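Local coordinates for protein nitrilotriacetate monooxygenase (Burkholderia pseudomallei, PDB 3SDO) that probably acts as an FMN-dependent monooxygenase of the luciferase-like family, incorporating oxygen from molecular oxygen into an organic substrate, possibly nitrilotriacetate, at residues 313-323 with 344-354. Numbering follows the deposited sequence.
Sequences FSVYPLDGPFP and ARERKLTLREV
Arg352 and Asp319 form a two-pronged salt bridge. Arg352 NE donates to Asp319 OD1 at 2.9 Å, almost perfectly straight, and Arg352 NH2 donates to Asp319 OD2 at 2.9 Å. Both carboxylate oxygens are met on their syn sides. The carboxylate plane is turned 26° from the guanidinium plane. The arginine chain bends at its third torsion (chi3 -64°), which turns NE and NH2 side-on to Asp319. Leu318 CB lies over one guanidinium face. A water that donates to Asp319 OD1 also hydrogen-bonds Thr350 OG1.

Two backbone bonds join the loop to the start of helix 351-363, and a third reaches the linker before it. Arg352 N donates to Leu318 O at 2.8 Å, and Leu351 N to Gly320 O at 3.0 Å. Phe322 N donates to Leu349 O, on a lone pair in the carbonyl plane. The last two bonds flank Pro321 and Thr350, which form a single antiparallel bridge as a non-hydrogen-bonded pair. The two carbonyls that receive helix N-H groups come from the type I turn Pro317 to Gly320. They supplement a capping box, in which Glu353 N donates to Thr350 OG1 and Thr350 N to Glu353 OE1.

The apolar part centres on Leu351 and Phe322. Leu351 CD2 touches Tyr316 CB at 3.7 Å, while its CD1 reaches Phe322 CD1 at 3.8 Å. The Phe322 ring also meets Val354 CG1 through CE1 at 3.6 Å and Ala344 CB through CD2 at 3.8 Å.

This surface contact, away from the predicted FMN site, joins a peripheral loop to helices outside the barrel of the luciferase-like (TIM-barrel) fold. Loop 313-323 packs against the junction of helices 334-346 and 351-363. Leu351 continues onto Leu301 and Leu304 of helix 297-307, and Phe322 onto Ile340 of helix 334-346.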
# COMPACT_ATOMS: atom_id res chain seq x y z
N PHE A 313 -17.67 14.42 36.72
CA PHE A 313 -16.69 14.24 37.77
C PHE A 313 -15.79 15.48 37.93
O PHE A 313 -15.01 15.56 38.88
CB PHE A 313 -15.82 13.02 37.47
CG PHE A 313 -16.47 11.70 37.82
CD1 PHE A 313 -16.41 11.20 39.12
CD2 PHE A 313 -17.14 10.96 36.85
CE1 PHE A 313 -16.99 9.99 39.44
CE2 PHE A 313 -17.72 9.74 37.16
CZ PHE A 313 -17.67 9.26 38.46
N SER A 314 -15.90 16.43 36.99
CA SER A 314 -15.09 17.67 37.04
C SER A 314 -15.43 18.54 38.26
O SER A 314 -14.63 19.39 38.65
CB SER A 314 -15.26 18.48 35.73
OG SER A 314 -16.51 19.19 35.69
N VAL A 315 -16.60 18.34 38.86
CA VAL A 315 -16.96 19.09 40.08
C VAL A 315 -16.14 18.74 41.34
O VAL A 315 -16.09 19.52 42.27
CB VAL A 315 -18.47 19.00 40.43
CG1 VAL A 315 -19.31 19.56 39.28
CG2 VAL A 315 -18.90 17.55 40.81
N TYR A 316 -15.49 17.57 41.36
CA TYR A 316 -14.83 17.09 42.57
C TYR A 316 -13.37 17.49 42.61
O TYR A 316 -12.72 17.60 41.57
CB TYR A 316 -14.93 15.57 42.69
CG TYR A 316 -16.34 15.06 42.59
CD1 TYR A 316 -17.25 15.27 43.61
CD2 TYR A 316 -16.77 14.38 41.46
CE1 TYR A 316 -18.54 14.80 43.51
CE2 TYR A 316 -18.05 13.90 41.37
CZ TYR A 316 -18.93 14.13 42.38
OH TYR A 316 -20.22 13.67 42.26
N PRO A 317 -12.81 17.67 43.83
CA PRO A 317 -11.36 17.89 43.89
C PRO A 317 -10.59 16.65 43.42
O PRO A 317 -10.86 15.55 43.87
CB PRO A 317 -11.10 18.16 45.36
CG PRO A 317 -12.27 17.57 46.07
CD PRO A 317 -13.43 17.71 45.16
N LEU A 318 -9.64 16.84 42.50
CA LEU A 318 -8.88 15.73 41.92
C LEU A 318 -8.14 14.92 42.96
O LEU A 318 -8.10 13.70 42.90
CB LEU A 318 -7.89 16.24 40.85
CG LEU A 318 -8.51 16.45 39.47
CD1 LEU A 318 -7.59 17.21 38.53
CD2 LEU A 318 -8.87 15.07 38.88
N ASP A 319 -7.57 15.61 43.94
CA ASP A 319 -6.72 14.97 44.93
C ASP A 319 -7.47 14.73 46.23
O ASP A 319 -6.87 14.36 47.23
CB ASP A 319 -5.43 15.79 45.11
CG ASP A 319 -4.61 15.84 43.84
OD1 ASP A 319 -4.30 14.76 43.30
OD2 ASP A 319 -4.30 16.95 43.34
N GLY A 320 -8.79 14.92 46.21
CA GLY A 320 -9.63 14.46 47.31
C GLY A 320 -9.98 12.99 47.12
O GLY A 320 -9.68 12.41 46.08
N PRO A 321 -10.62 12.37 48.13
CA PRO A 321 -11.05 10.98 48.02
C PRO A 321 -11.96 10.76 46.82
O PRO A 321 -12.64 11.69 46.39
CB PRO A 321 -11.81 10.72 49.32
CG PRO A 321 -12.20 12.09 49.84
CD PRO A 321 -11.03 12.96 49.43
N PHE A 322 -11.95 9.56 46.25
CA PHE A 322 -12.90 9.24 45.19
C PHE A 322 -14.27 9.36 45.82
O PHE A 322 -14.48 8.82 46.92
CB PHE A 322 -12.70 7.82 44.69
CG PHE A 322 -13.63 7.44 43.58
CD1 PHE A 322 -13.40 7.86 42.29
CD2 PHE A 322 -14.74 6.64 43.82
CE1 PHE A 322 -14.25 7.51 41.25
CE2 PHE A 322 -15.61 6.28 42.79
CZ PHE A 322 -15.35 6.72 41.50
N PRO A 323 -15.21 10.06 45.16
CA PRO A 323 -16.49 10.34 45.83
C PRO A 323 -17.44 9.13 45.96
O PRO A 323 -17.36 8.19 45.18
CB PRO A 323 -17.13 11.41 44.95
CG PRO A 323 -16.56 11.17 43.59
CD PRO A 323 -15.14 10.70 43.83
N ALA A 344 -11.35 1.67 44.59
CA ALA A 344 -11.36 2.92 45.37
C ALA A 344 -11.51 2.67 46.88
O ALA A 344 -10.90 3.38 47.68
CB ALA A 344 -12.48 3.82 44.90
N ARG A 345 -12.30 1.67 47.24
CA ARG A 345 -12.58 1.35 48.65
C ARG A 345 -11.45 0.54 49.29
O ARG A 345 -11.13 0.73 50.46
CB ARG A 345 -13.90 0.57 48.77
N GLU A 346 -10.84 -0.37 48.52
CA GLU A 346 -9.81 -1.26 49.07
C GLU A 346 -8.46 -0.59 49.14
O GLU A 346 -7.64 -0.89 50.01
CB GLU A 346 -9.73 -2.55 48.26
CG GLU A 346 -10.93 -3.45 48.51
CD GLU A 346 -10.80 -4.82 47.86
OE1 GLU A 346 -9.86 -5.01 47.05
OE2 GLU A 346 -11.64 -5.69 48.16
N ARG A 347 -8.22 0.32 48.20
CA ARG A 347 -7.04 1.17 48.22
C ARG A 347 -7.57 2.57 48.51
O ARG A 347 -8.61 2.94 48.00
CB ARG A 347 -6.34 1.07 46.87
CG ARG A 347 -5.90 -0.38 46.55
CD ARG A 347 -5.33 -0.54 45.15
NE ARG A 347 -4.08 0.21 44.98
CZ ARG A 347 -3.61 0.66 43.82
NH1 ARG A 347 -4.27 0.45 42.67
NH2 ARG A 347 -2.47 1.34 43.79
N LYS A 348 -6.90 3.34 49.35
CA LYS A 348 -7.48 4.63 49.73
C LYS A 348 -7.19 5.65 48.62
O LYS A 348 -6.40 6.57 48.81
CB LYS A 348 -6.94 5.09 51.09
N LEU A 349 -7.83 5.48 47.46
CA LEU A 349 -7.47 6.24 46.26
C LEU A 349 -8.19 7.57 46.14
O LEU A 349 -9.36 7.71 46.50
CB LEU A 349 -7.72 5.41 44.99
CG LEU A 349 -6.95 4.09 44.88
CD1 LEU A 349 -7.13 3.46 43.50
CD2 LEU A 349 -5.46 4.28 45.18
N THR A 350 -7.48 8.55 45.60
CA THR A 350 -8.06 9.84 45.26
C THR A 350 -8.80 9.70 43.93
O THR A 350 -8.65 8.69 43.23
CB THR A 350 -6.96 10.91 45.15
OG1 THR A 350 -6.06 10.56 44.09
CG2 THR A 350 -6.20 11.04 46.48
N LEU A 351 -9.57 10.72 43.56
CA LEU A 351 -10.27 10.74 42.28
C LEU A 351 -9.27 10.68 41.13
O LEU A 351 -9.51 10.00 40.14
CB LEU A 351 -11.12 11.99 42.14
CG LEU A 351 -11.74 12.23 40.76
CD1 LEU A 351 -12.52 11.00 40.27
CD2 LEU A 351 -12.62 13.50 40.76
N ARG A 352 -8.16 11.42 41.25
CA ARG A 352 -7.12 11.43 40.22
C ARG A 352 -6.56 10.02 40.05
O ARG A 352 -6.45 9.54 38.94
CB ARG A 352 -5.99 12.41 40.57
CG ARG A 352 -5.05 12.68 39.39
CD ARG A 352 -3.74 13.32 39.82
NE ARG A 352 -3.94 14.64 40.42
CZ ARG A 352 -3.97 15.80 39.75
NH1 ARG A 352 -3.82 15.85 38.43
NH2 ARG A 352 -4.17 16.93 40.43
N GLU A 353 -6.24 9.35 41.16
CA GLU A 353 -5.64 8.00 41.11
C GLU A 353 -6.63 7.01 40.51
O GLU A 353 -6.26 6.17 39.71
CB GLU A 353 -5.19 7.53 42.51
CG GLU A 353 -3.97 8.27 43.02
CD GLU A 353 -3.69 8.01 44.51
OE1 GLU A 353 -4.63 7.74 45.28
OE2 GLU A 353 -2.50 8.11 44.90
N VAL A 354 -7.91 7.12 40.88
CA VAL A 354 -8.92 6.25 40.26
C VAL A 354 -9.03 6.51 38.77
O VAL A 354 -9.03 5.56 37.99
CB VAL A 354 -10.32 6.40 40.88
CG1 VAL A 354 -11.35 5.71 40.00
CG2 VAL A 354 -10.34 5.84 42.29
O HOH W 1 -4.02 12.17 43.79